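PDB 5DXF: trehalose-6-phosphate phosphatase from Candida albicans, which belongs to glycosyltransferase family 20, in the GT-B clan of enzymes built from two Rossmann-like domains. Local coordinates for residues A[207-212]-A[245-250]; A[357-362]-A[481-486]. One frame throughout, in Å; residues are numbered along the deposited sequence.

The two contacts lie on opposite sides of the chain's centre, with their own centres about 46 Å apart, and they share no helix. Contact 1 is buried: residues 207-212, leading into helix 211-218, meet the end of helix 244-251. Contact 2 is at the surface, where the last turn of helix 346-359 and the residues after it meet helix 478-489. Their chemistry follows their place. In contact 1 backbone lies against backbone at a glycine, flanked by leucines and a proline. In contact 2 the helices stay further apart, and longer side chains bridge them through an amide stacked on a tyrosine ring, a thioether and a lysine chain.

Contact 1 of 2, residues A[207-212]-A[245-250]; sequences YLLLLP and SQLLDG
Pro212 turns one side of its ring to the carbonyl oxygen of Gly250. From Pro212 CB, which is 3.2 Å from Gly250 O, the ring runs through CG and returns to the backbone through CD, so three carbons of Pro212 in succession border the same oxygen. Beside it the backbones come close: the CA atoms of Leu210 and Gly250 are 4.1 Å apart, an approach consistent with the lack of a side chain on Gly250. Leu210 O also lies 3.5 Å from Gly250 CA.

Two leucines flank this meeting point. Leu209 sets out toward the helix, and its CD1 reaches Leu247 CD2 at 4.1 Å, the two side chains crossing at a slant. Leu210 starts away, but with CG beside the backbone N (chi1 -74°) its CD2 swings back to 3.8 Å from Gln246 O. Helices 147-160 and 173-194 close the surroundings, with Leu156 on Leu247 and Tyr180 on both Leu209 and Leu210.

The contact joins the segment after strand 200-204 to the helix that precedes strand 256-259, within the parallel beta-alpha layering of a Rossmann-like GT-B domain.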
# COMPACT_ATOMS: atom_id res chain seq x y z
N TYR A 207 -8.04 9.99 2.83
CA TYR A 207 -9.30 10.17 3.55
C TYR A 207 -9.21 11.36 4.51
O TYR A 207 -10.23 11.92 4.92
CB TYR A 207 -9.67 8.91 4.33
CG TYR A 207 -10.29 7.80 3.50
CD1 TYR A 207 -11.65 7.52 3.59
CD2 TYR A 207 -9.52 7.04 2.63
CE1 TYR A 207 -12.22 6.50 2.84
CE2 TYR A 207 -10.08 6.03 1.88
CZ TYR A 207 -11.43 5.76 1.99
OH TYR A 207 -11.98 4.75 1.24
N LEU A 208 -7.99 11.74 4.85
CA LEU A 208 -7.76 12.73 5.89
C LEU A 208 -6.95 13.93 5.40
O LEU A 208 -6.19 14.53 6.17
CB LEU A 208 -7.05 12.07 7.07
CG LEU A 208 -7.84 10.87 7.62
CD1 LEU A 208 -7.12 10.23 8.79
CD2 LEU A 208 -9.24 11.31 8.02
N LEU A 209 -7.10 14.26 4.13
CA LEU A 209 -6.40 15.37 3.51
C LEU A 209 -6.79 16.72 4.09
O LEU A 209 -5.98 17.63 4.16
CB LEU A 209 -6.65 15.38 2.01
CG LEU A 209 -5.96 14.27 1.23
CD1 LEU A 209 -6.23 14.44 -0.25
CD2 LEU A 209 -4.47 14.24 1.51
N LEU A 210 -8.06 16.85 4.45
CA LEU A 210 -8.59 18.05 5.05
C LEU A 210 -7.96 18.37 6.40
O LEU A 210 -7.74 19.53 6.74
CB LEU A 210 -10.10 17.94 5.20
CG LEU A 210 -10.90 18.07 3.91
CD1 LEU A 210 -12.39 18.18 4.19
CD2 LEU A 210 -10.41 19.26 3.11
N LEU A 211 -7.68 17.32 7.17
CA LEU A 211 -7.48 17.41 8.60
C LEU A 211 -6.34 18.28 9.12
O LEU A 211 -6.55 19.06 10.03
CB LEU A 211 -7.28 15.99 9.12
CG LEU A 211 -7.58 15.65 10.57
CD1 LEU A 211 -9.08 15.65 10.81
CD2 LEU A 211 -6.98 14.29 10.88
N PRO A 212 -5.15 18.20 8.55
CA PRO A 212 -4.03 18.99 9.09
C PRO A 212 -4.30 20.50 9.26
O PRO A 212 -3.85 21.05 10.28
CB PRO A 212 -2.92 18.76 8.06
CG PRO A 212 -3.25 17.43 7.46
CD PRO A 212 -4.73 17.42 7.37
N SER A 245 -8.24 23.46 -4.09
CA SER A 245 -7.66 24.38 -3.14
C SER A 245 -7.89 23.95 -1.71
O SER A 245 -6.99 24.01 -0.88
CB SER A 245 -8.17 25.80 -3.37
OG SER A 245 -9.57 25.82 -3.52
N GLN A 246 -9.10 23.52 -1.39
CA GLN A 246 -9.34 23.05 -0.03
C GLN A 246 -8.50 21.82 0.32
O GLN A 246 -8.01 21.72 1.43
CB GLN A 246 -10.82 22.86 0.30
CG GLN A 246 -11.73 22.73 -0.90
CD GLN A 246 -11.77 23.97 -1.74
OE1 GLN A 246 -10.77 24.34 -2.33
NE2 GLN A 246 -12.92 24.62 -1.80
N LEU A 247 -8.33 20.89 -0.61
CA LEU A 247 -7.50 19.72 -0.33
C LEU A 247 -6.03 20.07 -0.13
O LEU A 247 -5.42 19.67 0.84
CB LEU A 247 -7.64 18.71 -1.46
CG LEU A 247 -9.04 18.24 -1.77
CD1 LEU A 247 -9.20 17.95 -3.24
CD2 LEU A 247 -9.35 17.00 -0.95
N LEU A 248 -5.50 20.88 -1.03
CA LEU A 248 -4.15 21.41 -0.90
C LEU A 248 -3.94 22.21 0.40
O LEU A 248 -2.97 21.99 1.15
CB LEU A 248 -3.84 22.30 -2.09
CG LEU A 248 -2.48 22.12 -2.75
CD1 LEU A 248 -2.25 20.67 -3.13
CD2 LEU A 248 -2.40 23.00 -3.98
N ASP A 249 -4.84 23.17 0.62
CA ASP A 249 -4.95 23.90 1.89
C ASP A 249 -4.82 22.90 3.01
O ASP A 249 -3.78 22.84 3.66
CB ASP A 249 -6.29 24.64 1.98
CG ASP A 249 -6.43 25.45 3.24
OD1 ASP A 249 -5.68 26.43 3.43
OD2 ASP A 249 -7.34 25.12 4.04
N GLY A 250 -5.86 22.08 3.17
CA GLY A 250 -5.92 21.00 4.14
C GLY A 250 -4.59 20.34 4.42
O GLY A 250 -4.17 20.23 5.57

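Contact 2 of 2, residues A[357-362]-A[481-486]; sequences LDMYPE and VAKTIN
Asn486 OD1 accepts a hydrogen bond from the indole NE1 of Trp363 while lying over one face of the Tyr360 ring. It stands 3.5 Å above the ring plane, offset toward the rim. The Trp363 bond should restrict rotation of the amide, and the amide is in turn laid almost flat on the phenol: the two planes are only 2° apart, an amide-on-aromatic stack. Asn486 CG is 3.4 Å from Tyr360 CE1. The beta carbon takes part as well, with Asn486 CB 3.8 Å from the centroid of the Tyr360 ring in a CH-pi contact over the face. Asn486 brings its amide here with CG anti to the backbone N (chi1 -180°).

Tyr360 is the first residue to leave the helical path after helix 346-359. Its ring extends across to helix 478-489, where the hydroxyl OH comes to 3.7 Å from Lys483 CA, alongside the backbone.

One residue earlier, Met359 makes the apolar part of the contact. Its SD rests 3.8 Å from Ala482 CB, and the bend at chi3 (55°) turns the methyl CE toward Lys483, 3.7 Å from NZ and also near CG. The thioether and lysine chains cross at about a right angle. Behind this outer layer, Ala482 and Asn486 also touch Phe356 of helix 346-359.

The arrangement pairs the C-terminal end of the helix between parallel strands 332-339 and 367-374, and the residues just after it, with the helix that follows strand 471-473, at the surface of the second Rossmann-like domain of a GT-B fold.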
# COMPACT_ATOMS: atom_id res chain seq x y z
N LEU A 357 4.20 -17.23 -23.35
CA LEU A 357 3.84 -18.59 -23.74
C LEU A 357 3.85 -18.75 -25.26
O LEU A 357 4.17 -19.82 -25.77
CB LEU A 357 2.47 -18.96 -23.17
CG LEU A 357 2.42 -19.12 -21.65
CD1 LEU A 357 1.04 -19.54 -21.19
CD2 LEU A 357 3.46 -20.13 -21.19
N ASP A 358 3.49 -17.67 -25.93
CA ASP A 358 3.49 -17.60 -27.38
C ASP A 358 4.85 -17.75 -28.00
O ASP A 358 5.02 -18.45 -28.99
CB ASP A 358 2.91 -16.26 -27.81
CG ASP A 358 1.49 -16.36 -28.25
OD1 ASP A 358 1.27 -16.77 -29.40
OD2 ASP A 358 0.59 -16.02 -27.47
N MET A 359 5.83 -17.08 -27.42
CA MET A 359 7.18 -16.99 -27.95
C MET A 359 8.05 -18.20 -27.65
O MET A 359 8.90 -18.58 -28.45
CB MET A 359 7.87 -15.73 -27.42
CG MET A 359 7.28 -14.43 -27.92
SD MET A 359 8.03 -12.99 -27.15
CE MET A 359 9.76 -13.27 -27.50
N TYR A 360 7.84 -18.81 -26.48
CA TYR A 360 8.71 -19.90 -26.04
C TYR A 360 7.95 -21.21 -25.83
O TYR A 360 7.33 -21.41 -24.79
CB TYR A 360 9.42 -19.50 -24.75
CG TYR A 360 10.15 -18.18 -24.85
CD1 TYR A 360 11.43 -18.11 -25.40
CD2 TYR A 360 9.57 -17.00 -24.41
CE1 TYR A 360 12.10 -16.91 -25.51
CE2 TYR A 360 10.23 -15.79 -24.51
CZ TYR A 360 11.49 -15.75 -25.06
OH TYR A 360 12.16 -14.55 -25.15
N PRO A 361 8.02 -22.10 -26.83
CA PRO A 361 7.43 -23.45 -26.76
C PRO A 361 8.10 -24.30 -25.68
O PRO A 361 7.51 -25.26 -25.19
CB PRO A 361 7.70 -24.03 -28.15
CG PRO A 361 7.96 -22.85 -29.03
CD PRO A 361 8.62 -21.84 -28.15
N GLU A 362 9.33 -23.93 -25.33
CA GLU A 362 10.10 -24.64 -24.32
C GLU A 362 9.46 -24.55 -22.93
O GLU A 362 9.59 -25.47 -22.12
CB GLU A 362 11.52 -24.07 -24.26
CG GLU A 362 11.55 -22.55 -24.35
CD GLU A 362 12.94 -21.98 -24.19
OE1 GLU A 362 13.78 -22.62 -23.53
OE2 GLU A 362 13.20 -20.88 -24.73
N VAL A 481 8.08 -7.81 -21.50
CA VAL A 481 7.78 -8.58 -20.30
C VAL A 481 8.06 -10.06 -20.54
O VAL A 481 8.65 -10.74 -19.69
CB VAL A 481 6.31 -8.40 -19.87
CG1 VAL A 481 5.91 -9.44 -18.83
CG2 VAL A 481 6.07 -7.00 -19.34
N ALA A 482 7.65 -10.55 -21.70
CA ALA A 482 7.90 -11.93 -22.11
C ALA A 482 9.40 -12.25 -22.14
O ALA A 482 9.87 -13.19 -21.48
CB ALA A 482 7.27 -12.20 -23.46
N LYS A 483 10.13 -11.46 -22.92
CA LYS A 483 11.58 -11.59 -23.03
C LYS A 483 12.25 -11.59 -21.65
O LYS A 483 13.14 -12.40 -21.38
CB LYS A 483 12.16 -10.46 -23.89
CG LYS A 483 11.90 -10.60 -25.38
CD LYS A 483 12.12 -9.27 -26.09
CE LYS A 483 12.66 -9.46 -27.50
NZ LYS A 483 11.75 -10.30 -28.34
N THR A 484 11.80 -10.68 -20.79
CA THR A 484 12.35 -10.54 -19.45
C THR A 484 12.08 -11.78 -18.60
O THR A 484 12.95 -12.22 -17.86
CB THR A 484 11.77 -9.31 -18.73
OG1 THR A 484 11.92 -8.16 -19.56
CG2 THR A 484 12.50 -9.08 -17.42
N ILE A 485 10.87 -12.32 -18.70
CA ILE A 485 10.51 -13.53 -17.97
C ILE A 485 11.40 -14.70 -18.41
O ILE A 485 11.93 -15.43 -17.56
CB ILE A 485 9.02 -13.89 -18.18
CG1 ILE A 485 8.13 -12.91 -17.43
CG2 ILE A 485 8.74 -15.31 -17.73
CD1 ILE A 485 6.67 -12.97 -17.83
N ASN A 486 11.57 -14.85 -19.72
CA ASN A 486 12.48 -15.88 -20.23
C ASN A 486 13.90 -15.69 -19.70
O ASN A 486 14.55 -16.66 -19.29
CB ASN A 486 12.49 -15.88 -21.76
CG ASN A 486 13.42 -16.93 -22.33
OD1 ASN A 486 13.11 -18.12 -22.33
ND2 ASN A 486 14.58 -16.50 -22.83